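Local coordinates for transmembrane protein (Bartonella henselae, PDB 3PAM) that is a domain of a protein that probably binds oligopeptides outside the cell membrane for an ABC-type transport system, at residues V22-S27 / W106-E111; A72-A77 / D216-A221; E132-S137 / D178-K183. All blocks are in the same frame, centred on the assembly; numbering follows the deposited sequence.

Interaction 1 of 3, residues V22-S27 / W106-E111; sequences VRQALS and WKLLQE. With EOH (ethanol), chain G.
V22 plays two parts where its helix meets L109: its carbonyl O accepts the 2.9 Å helical hydrogen bond from L26 N, while its CG1 methyl approaches L109 CD2 to 4.3 Å. Similar bonds tie S27 N to R23 O and Q110 N to W106 O, and the join is largely apolar, with the Q24 amide at its edge. Helices 20-29 and 99-111 run nearly antiparallel here, the short segments at 163° with axes 8.4 Å apart.

A25 sits at the centre. Its single methyl points toward the other helix and is met by two consecutive leucines: CB lies 3.9 Å from L108 CB and 3.8 Å from L109 CG. Alanine suits this place because its short side chain lets the partner backbone come near, A25 CA and L108 CA being 5.8 Å apart, while the leucines supply the bulk. L109 turns its CG anti to its own carbonyl carbon (chi1 -69°), so that CD1 also packs on the alanine methyl while CD2 turns to V22.

Q24 closes the flank. With CG anti to the backbone N (chi1 -153°), its extended chain crosses L108 at about a right angle and carries the flat amide to both leucine methyls, OE1 being 3.7 Å from L108 CD2. Glutamine fits such a border, where both residues are partly exposed.

Beyond the pair, V22 continues onto F114 and F129, and L109 onto L121. R23 leaves the interface, its guanidinium hydrogen-bonding to the carbonyls of F17 and G249. Away from the packed leucines, ethanol O, probably from the crystallisation liquor, donates to E111 O (3.1 Å) at the end of helix 99-111. The chemistry implies a joint held by shape and burial of hydrocarbon, not by directional bonds between the helices.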
loop_
_atom_site.group_PDB
_atom_site.type_symbol
_atom_site.label_atom_id
_atom_site.label_comp_id
_atom_site.label_asym_id
_atom_site.label_seq_id
_atom_site.Cartn_x
_atom_site.Cartn_y
_atom_site.Cartn_z
ATOM N N VAL A 22 1.706 10.347 4.286
ATOM C CA VAL A 22 2.173 10.573 2.922
ATOM C C VAL A 22 1.760 9.438 1.983
ATOM O O VAL A 22 1.192 9.665 0.900
ATOM C CB VAL A 22 3.699 10.673 2.874
ATOM C CG1 VAL A 22 4.185 10.742 1.426
ATOM C CG2 VAL A 22 4.188 11.864 3.688
ATOM N N ARG A 23 2.071 8.217 2.391
ATOM C CA ARG A 23 1.653 7.031 1.629
ATOM C C ARG A 23 0.114 7.016 1.566
ATOM O O ARG A 23 -0.474 6.704 0.533
ATOM C CB ARG A 23 2.207 5.766 2.274
ATOM C CG ARG A 23 3.732 5.789 2.432
ATOM C CD ARG A 23 4.267 4.417 2.797
ATOM N NE ARG A 23 3.668 3.892 4.023
ATOM C CZ ARG A 23 4.256 3.920 5.219
ATOM N NH1 ARG A 23 5.475 4.442 5.357
ATOM N NH2 ARG A 23 3.629 3.417 6.276
ATOM N N GLN A 24 -0.531 7.417 2.658
ATOM C CA GLN A 24 -1.983 7.488 2.657
ATOM C C GLN A 24 -2.477 8.516 1.621
ATOM O O GLN A 24 -3.386 8.235 0.840
ATOM C CB GLN A 24 -2.466 7.824 4.052
ATOM C CG GLN A 24 -3.840 7.326 4.379
ATOM C CD GLN A 24 -4.398 8.027 5.613
ATOM O OE1 GLN A 24 -3.633 8.508 6.448
ATOM N NE2 GLN A 24 -5.723 8.083 5.735
ATOM N N ALA A 25 -1.825 9.676 1.580
ATOM C CA ALA A 25 -2.156 10.722 0.599
ATOM C C ALA A 25 -1.956 10.257 -0.840
ATOM O O ALA A 25 -2.829 10.467 -1.675
ATOM C CB ALA A 25 -1.340 11.964 0.860
ATOM N N LEU A 26 -0.803 9.641 -1.138
ATOM C CA LEU A 26 -0.518 9.231 -2.515
ATOM C C LEU A 26 -1.482 8.149 -2.974
ATOM O O LEU A 26 -1.884 8.126 -4.143
ATOM C CB LEU A 26 0.932 8.750 -2.698
ATOM C CG LEU A 26 2.089 9.744 -2.533
ATOM C CD1 LEU A 26 3.149 9.526 -3.572
ATOM C CD2 LEU A 26 1.668 11.183 -2.553
ATOM N N SER A 27 -1.833 7.254 -2.047
ATOM C CA SER A 27 -2.825 6.228 -2.266
ATOM C C SER A 27 -4.156 6.824 -2.699
ATOM O O SER A 27 -4.749 6.387 -3.668
ATOM C CB SER A 27 -3.011 5.382 -1.018
ATOM O OG SER A 27 -3.791 4.234 -1.320
ATOM N N TRP A 106 -3.984 16.494 -0.201
ATOM C CA TRP A 106 -3.308 17.745 0.059
ATOM C C TRP A 106 -3.342 18.045 1.550
ATOM O O TRP A 106 -2.310 18.390 2.135
ATOM C CB TRP A 106 -3.975 18.890 -0.738
ATOM C CG TRP A 106 -3.465 20.257 -0.471
ATOM C CD1 TRP A 106 -4.224 21.390 -0.262
ATOM C CD2 TRP A 106 -2.093 20.681 -0.385
ATOM N NE1 TRP A 106 -3.407 22.478 -0.050
ATOM C CE2 TRP A 106 -2.099 22.070 -0.119
ATOM C CE3 TRP A 106 -0.857 20.024 -0.495
ATOM C CZ2 TRP A 106 -0.921 22.803 0.032
ATOM C CZ3 TRP A 106 0.304 20.756 -0.335
ATOM C CH2 TRP A 106 0.266 22.123 -0.081
ATOM N N LYS A 107 -4.531 17.880 2.141
ATOM C CA LYS A 107 -4.724 17.995 3.582
ATOM C C LYS A 107 -3.767 17.094 4.357
ATOM O O LYS A 107 -3.144 17.525 5.314
ATOM C CB LYS A 107 -6.188 17.701 3.963
ATOM N N LEU A 108 -3.647 15.846 3.930
ATOM C CA LEU A 108 -2.757 14.887 4.586
ATOM C C LEU A 108 -1.273 15.267 4.476
ATOM O O LEU A 108 -0.493 15.066 5.416
ATOM C CB LEU A 108 -2.998 13.474 4.045
ATOM C CG LEU A 108 -4.129 12.705 4.726
ATOM C CD1 LEU A 108 -4.666 11.584 3.841
ATOM C CD2 LEU A 108 -3.675 12.150 6.079
ATOM N N LEU A 109 -0.888 15.819 3.331
ATOM C CA LEU A 109 0.502 16.237 3.138
ATOM C C LEU A 109 0.897 17.451 3.983
ATOM O O LEU A 109 2.013 17.522 4.487
ATOM C CB LEU A 109 0.804 16.453 1.655
ATOM C CG LEU A 109 0.811 15.120 0.895
ATOM C CD1 LEU A 109 0.226 15.252 -0.509
ATOM C CD2 LEU A 109 2.228 14.507 0.847
ATOM N N GLN A 110 -0.010 18.407 4.140
ATOM C CA GLN A 110 0.256 19.544 5.004
ATOM C C GLN A 110 0.575 19.100 6.442
ATOM O O GLN A 110 1.541 19.594 7.042
ATOM C CB GLN A 110 -0.888 20.574 4.942
ATOM C CG GLN A 110 -1.016 21.269 3.572
ATOM C CD GLN A 110 -2.311 22.058 3.405
ATOM O OE1 GLN A 110 -2.679 22.860 4.250
ATOM N NE2 GLN A 110 -3.011 21.819 2.307
ATOM N N GLU A 111 -0.206 18.144 6.958
ATOM C CA GLU A 111 0.001 17.586 8.300
ATOM C C GLU A 111 1.377 17.006 8.453
ATOM O O GLU A 111 2.006 17.128 9.512
ATOM C CB GLU A 111 -0.981 16.463 8.588
ATOM C CG GLU A 111 -2.386 16.721 8.119
ATOM C CD GLU A 111 -3.414 15.930 8.899
ATOM O OE1 GLU A 111 -3.034 14.967 9.617
ATOM O OE2 GLU A 111 -4.607 16.282 8.797
HETATM C C1 EOH G . 1.513 16.496 13.204
HETATM C C2 EOH G . 2.365 16.573 14.486
HETATM O O EOH G . 1.739 17.729 12.498
#

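Interaction 2 of 3, residues A72-A77 / D216-A221; sequences APYPDA and DPAIDA
Y74, on a loop closed by a type I beta turn from Y74 to A77, lays its ring over the first turn of helix 217-228, an N-capped helix start. The aromatic contact is a CH-pi interaction: A218 CA stands 3.9 Å from the centroid of the Y74 ring, only 13° off its normal. Y74 CG lies anti to the carbonyl carbon (chi1 -47°), and this throws the ring across the gap. Against its opposite face packs P73 CB, toward the rim.

Apolar packing surrounds that CH-pi contact. A218 CB touches Y74 CG at 3.7 Å and A77 CB at 4.0 Å, while P217 CB lies 4.1 Å from Y74 CE1. Alanines suit the helix here because their small size lets a flat ring settle near the backbone; A77 and A218 both continue onto I245 of helix 232-249.

The polar contribution lies within the helix start. D216, the N-cap, accepts from A218 N through OD1 (2.8 Å), in a nearly straight bond whose N-H comes from well above the carboxylate plane. At the far end of the tyrosine, OH rests 3.4 Å from A221 CB, one helical turn on.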
loop_
_atom_site.group_PDB
_atom_site.type_symbol
_atom_site.label_atom_id
_atom_site.label_comp_id
_atom_site.label_asym_id
_atom_site.label_seq_id
_atom_site.Cartn_x
_atom_site.Cartn_y
_atom_site.Cartn_z
ATOM N N ALA A 72 -4.298 -4.297 21.560
ATOM C CA ALA A 72 -4.183 -3.392 22.713
ATOM C C ALA A 72 -2.803 -2.755 22.873
ATOM O O ALA A 72 -2.717 -1.543 23.038
ATOM C CB ALA A 72 -4.621 -4.084 24.013
ATOM N N PRO A 73 -1.719 -3.561 22.805
ATOM C CA PRO A 73 -0.377 -3.007 22.977
ATOM C C PRO A 73 0.055 -2.007 21.899
ATOM O O PRO A 73 1.092 -1.342 22.056
ATOM C CB PRO A 73 0.514 -4.251 22.917
ATOM C CG PRO A 73 -0.356 -5.371 23.326
ATOM C CD PRO A 73 -1.695 -5.039 22.780
ATOM N N TYR A 74 -0.730 -1.883 20.827
ATOM C CA TYR A 74 -0.291 -1.145 19.641
ATOM C C TYR A 74 -1.331 -0.129 19.210
ATOM O O TYR A 74 -2.065 -0.366 18.253
ATOM C CB TYR A 74 0.062 -2.119 18.496
ATOM C CG TYR A 74 0.935 -3.255 18.958
ATOM C CD1 TYR A 74 2.312 -3.085 19.101
ATOM C CD2 TYR A 74 0.378 -4.482 19.315
ATOM C CE1 TYR A 74 3.118 -4.123 19.555
ATOM C CE2 TYR A 74 1.175 -5.527 19.782
ATOM C CZ TYR A 74 2.535 -5.335 19.891
ATOM O OH TYR A 74 3.322 -6.340 20.363
ATOM N N PRO A 75 -1.372 1.031 19.901
ATOM C CA PRO A 75 -2.447 2.017 19.717
ATOM C C PRO A 75 -2.355 2.813 18.407
ATOM O O PRO A 75 -3.371 3.309 17.912
ATOM C CB PRO A 75 -2.285 2.969 20.922
ATOM C CG PRO A 75 -1.039 2.504 21.674
ATOM C CD PRO A 75 -0.315 1.533 20.804
ATOM N N ASP A 76 -1.149 2.944 17.864
ATOM C CA ASP A 76 -0.954 3.737 16.647
ATOM C C ASP A 76 -1.073 2.891 15.367
ATOM O O ASP A 76 -0.978 3.425 14.259
ATOM C CB ASP A 76 0.412 4.423 16.685
ATOM C CG ASP A 76 0.574 5.361 17.881
ATOM O OD1 ASP A 76 -0.410 6.044 18.269
ATOM O OD2 ASP A 76 1.714 5.434 18.412
ATOM N N ALA A 77 -1.290 1.587 15.528
ATOM C CA ALA A 77 -1.262 0.649 14.405
ATOM C C ALA A 77 -2.470 0.748 13.468
ATOM O O ALA A 77 -2.322 0.676 12.251
ATOM C CB ALA A 77 -1.090 -0.790 14.912
ATOM N N ASP A 216 7.311 -3.008 11.800
ATOM C CA ASP A 216 6.551 -2.556 12.949
ATOM C C ASP A 216 6.385 -3.753 13.892
ATOM O O ASP A 216 6.074 -4.866 13.431
ATOM C CB ASP A 216 5.191 -2.075 12.455
ATOM C CG ASP A 216 4.309 -1.496 13.556
ATOM O OD1 ASP A 216 4.491 -1.788 14.762
ATOM O OD2 ASP A 216 3.402 -0.735 13.177
ATOM N N PRO A 217 6.614 -3.541 15.212
ATOM C CA PRO A 217 6.389 -4.586 16.217
ATOM C C PRO A 217 4.972 -5.158 16.178
ATOM O O PRO A 217 4.763 -6.307 16.566
ATOM C CB PRO A 217 6.624 -3.850 17.541
ATOM C CG PRO A 217 7.616 -2.804 17.200
ATOM C CD PRO A 217 7.253 -2.346 15.803
ATOM N N ALA A 218 4.012 -4.356 15.725
ATOM C CA ALA A 218 2.617 -4.781 15.669
ATOM C C ALA A 218 2.476 -5.858 14.624
ATOM O O ALA A 218 1.862 -6.892 14.851
ATOM C CB ALA A 218 1.702 -3.600 15.345
ATOM N N ILE A 219 3.070 -5.599 13.469
ATOM C CA ILE A 219 3.070 -6.545 12.366
ATOM C C ILE A 219 3.696 -7.883 12.777
ATOM O O ILE A 219 3.108 -8.936 12.550
ATOM C CB ILE A 219 3.785 -5.957 11.182
ATOM C CG1 ILE A 219 3.068 -4.671 10.801
ATOM C CG2 ILE A 219 3.844 -6.989 10.035
ATOM C CD1 ILE A 219 3.479 -4.077 9.517
ATOM N N ASP A 220 4.867 -7.824 13.395
ATOM C CA ASP A 220 5.567 -9.028 13.830
ATOM C C ASP A 220 4.743 -9.799 14.846
ATOM O O ASP A 220 4.629 -11.020 14.739
ATOM C CB ASP A 220 6.944 -8.696 14.423
ATOM C CG ASP A 220 7.924 -8.209 13.378
ATOM O OD1 ASP A 220 7.508 -7.964 12.220
ATOM O OD2 ASP A 220 9.118 -8.066 13.714
ATOM N N ALA A 221 4.181 -9.076 15.818
ATOM C CA ALA A 221 3.274 -9.639 16.808
ATOM C C ALA A 221 2.065 -10.367 16.207
ATOM O O ALA A 221 1.735 -11.458 16.648
ATOM C CB ALA A 221 2.816 -8.562 17.827
#

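Interaction 3 of 3, residues E132-S137 / D178-K183; sequences EIMTQS and DMIIGK
E132 N donates to D178 OD2 at 2.7 Å (164°), using the anti lone pair of the carboxylate, and this bond marks the start of a parallel strand pair within the mixed sheet. D178 reaches it because its CG lies anti to the carbonyl carbon (chi1 -65°). A main-chain bond follows, M134 N to M179 O, 3.1 Å and nearly straight; that from M179 N to E132 O is weak.

At the entry of the pair one water bridges the two acidic residues: it donates to E132 O and, at 2.6 Å, to E132 OE1, and accepts from D178 N. That same carboxylate oxygen is salt-bridged to R171, which would probably ease their proximity. Farther along the strands diverge; M134 O and I181 N are 4.3 Å apart, too far to bond directly, and a second water lies 2.9 Å from M134 O and accepts from I181 N.

Hydrophobic residues then cover both sides. I180 CG2 packs on M134 CB at 4.0 Å on the side facing helix 165-174. On the opposite face, where M179 also touches F147 of helix 138-152, I133 and M179 lie side by side, and the I133 CD1 methyl meets the selenium SE of selenomethionine M179 at 3.8 Å.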
loop_
_atom_site.group_PDB
_atom_site.type_symbol
_atom_site.label_atom_id
_atom_site.label_comp_id
_atom_site.label_asym_id
_atom_site.label_seq_id
_atom_site.Cartn_x
_atom_site.Cartn_y
_atom_site.Cartn_z
ATOM N N GLU A 132 11.035 7.793 -8.700
ATOM C CA GLU A 132 10.980 6.946 -9.875
ATOM C C GLU A 132 10.071 5.742 -9.630
ATOM O O GLU A 132 10.102 5.137 -8.550
ATOM C CB GLU A 132 12.395 6.472 -10.200
ATOM C CG GLU A 132 12.570 5.773 -11.507
ATOM C CD GLU A 132 13.798 4.874 -11.504
ATOM O OE1 GLU A 132 13.862 3.942 -10.665
ATOM O OE2 GLU A 132 14.696 5.093 -12.336
ATOM N N ILE A 133 9.238 5.436 -10.626
ATOM C CA ILE A 133 8.466 4.191 -10.647
ATOM C C ILE A 133 9.058 3.245 -11.720
ATOM O O ILE A 133 9.131 3.581 -12.912
ATOM C CB ILE A 133 6.959 4.431 -10.886
ATOM C CG1 ILE A 133 6.450 5.565 -9.987
ATOM C CG2 ILE A 133 6.158 3.165 -10.601
ATOM C CD1 ILE A 133 4.926 5.755 -9.993
HETATM N N MSE A 134 9.508 2.085 -11.256
HETATM C CA MSE A 134 10.160 1.096 -12.103
HETATM C C MSE A 134 9.133 0.065 -12.518
HETATM O O MSE A 134 8.520 -0.597 -11.679
HETATM C CB MSE A 134 11.327 0.425 -11.367
HETATM C CG MSE A 134 11.876 -0.785 -12.075
HETATM SE SE MSE A 134 13.456 -1.478 -11.178
HETATM C CE MSE A 134 14.716 -0.520 -12.307
ATOM N N THR A 135 8.929 -0.051 -13.818
ATOM C CA THR A 135 7.986 -1.036 -14.324
ATOM C C THR A 135 8.718 -2.009 -15.208
ATOM O O THR A 135 9.816 -1.715 -15.693
ATOM C CB THR A 135 6.849 -0.391 -15.129
ATOM O OG1 THR A 135 7.407 0.424 -16.168
ATOM C CG2 THR A 135 5.958 0.454 -14.206
ATOM N N GLN A 136 8.093 -3.162 -15.412
ATOM C CA GLN A 136 8.659 -4.202 -16.268
ATOM C C GLN A 136 7.942 -4.341 -17.595
ATOM O O GLN A 136 8.581 -4.668 -18.595
ATOM C CB GLN A 136 8.741 -5.555 -15.543
ATOM C CG GLN A 136 7.499 -5.979 -14.751
ATOM C CD GLN A 136 7.697 -7.323 -14.056
ATOM O OE1 GLN A 136 8.824 -7.719 -13.759
ATOM N NE2 GLN A 136 6.603 -8.041 -13.814
ATOM N N SER A 137 6.632 -4.077 -17.615
ATOM C CA SER A 137 5.799 -4.330 -18.806
ATOM C C SER A 137 4.999 -3.100 -19.271
ATOM O O SER A 137 4.695 -2.210 -18.475
ATOM C CB SER A 137 4.854 -5.495 -18.537
ATOM O OG SER A 137 3.702 -5.059 -17.833
ATOM N N ASP A 178 12.253 3.341 -5.910
ATOM C CA ASP A 178 11.391 4.134 -5.055
ATOM C C ASP A 178 10.044 3.426 -4.904
ATOM O O ASP A 178 9.469 3.349 -3.802
ATOM C CB ASP A 178 11.200 5.525 -5.670
ATOM C CG ASP A 178 12.495 6.342 -5.725
ATOM O OD1 ASP A 178 13.307 6.264 -4.779
ATOM O OD2 ASP A 178 12.691 7.097 -6.695
HETATM N N MSE A 179 9.534 2.924 -6.028
HETATM C CA MSE A 179 8.200 2.341 -6.106
HETATM C C MSE A 179 8.204 1.335 -7.251
HETATM O O MSE A 179 8.862 1.562 -8.260
HETATM C CB MSE A 179 7.152 3.429 -6.352
HETATM C CG MSE A 179 5.711 2.979 -6.259
HETATM SE SE MSE A 179 4.425 4.438 -6.460
HETATM C CE MSE A 179 4.756 5.371 -4.785
ATOM N N ILE A 180 7.484 0.231 -7.068
ATOM C CA ILE A 180 7.271 -0.750 -8.109
ATOM C C ILE A 180 5.821 -1.223 -8.080
ATOM O O ILE A 180 5.069 -0.876 -7.171
ATOM C CB ILE A 180 8.194 -1.998 -7.947
ATOM C CG1 ILE A 180 8.134 -2.499 -6.502
ATOM C CG2 ILE A 180 9.621 -1.676 -8.386
ATOM C CD1 ILE A 180 7.948 -3.966 -6.380
ATOM N N ILE A 181 5.440 -1.993 -9.102
ATOM C CA ILE A 181 4.201 -2.754 -9.060
ATOM C C ILE A 181 4.545 -4.162 -8.628
ATOM O O ILE A 181 5.236 -4.898 -9.335
ATOM C CB ILE A 181 3.427 -2.787 -10.408
ATOM C CG1 ILE A 181 3.372 -1.389 -11.024
ATOM C CG2 ILE A 181 2.050 -3.405 -10.193
ATOM C CD1 ILE A 181 2.032 -0.998 -11.638
ATOM N N GLY A 182 4.068 -4.509 -7.444
ATOM C CA GLY A 182 4.372 -5.769 -6.838
ATOM C C GLY A 182 3.104 -6.575 -6.738
ATOM O O GLY A 182 2.004 -6.024 -6.575
ATOM N N LYS A 183 3.278 -7.887 -6.860
ATOM C CA LYS A 183 2.205 -8.824 -6.658
ATOM C C LYS A 183 2.658 -9.924 -5.702
ATOM O O LYS A 183 3.808 -10.356 -5.717
ATOM C CB LYS A 183 1.652 -9.360 -7.996
ATOM C CG LYS A 183 2.667 -9.530 -9.141
ATOM C CD LYS A 183 2.200 -8.864 -10.459
ATOM C CE LYS A 183 2.790 -7.449 -10.594
ATOM N NZ LYS A 183 2.455 -6.716 -11.869
HETATM O O HOH W 1 12.212 3.222 -8.811
HETATM O O HOH W 2 6.973 -3.064 -11.266
#

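Overall arrangement
Interactions 1 and 2 interlock along the chain, their segments alternating; 22-27/106-111 is complete before 132-137 begins, and interaction 3 falls wholly between the two segments of interaction 2. The centres of interactions 1 and 2 are about 22 Å apart. Those of interactions 1 and 3 are about 21 Å apart. Those of interactions 2 and 3, on opposite sides of the chain's centre, are about 28 Å apart. Strand 5-10 links interactions 3 and 1: it pairs with strand 179-184, and its F10 meets both M179 and L26. Helix 232-249 links 1 and 2, since R23 bonds its G249 while A77 and A218 rest on its I245. Sheet, helix pair and loop are thereby joined into one compact domain.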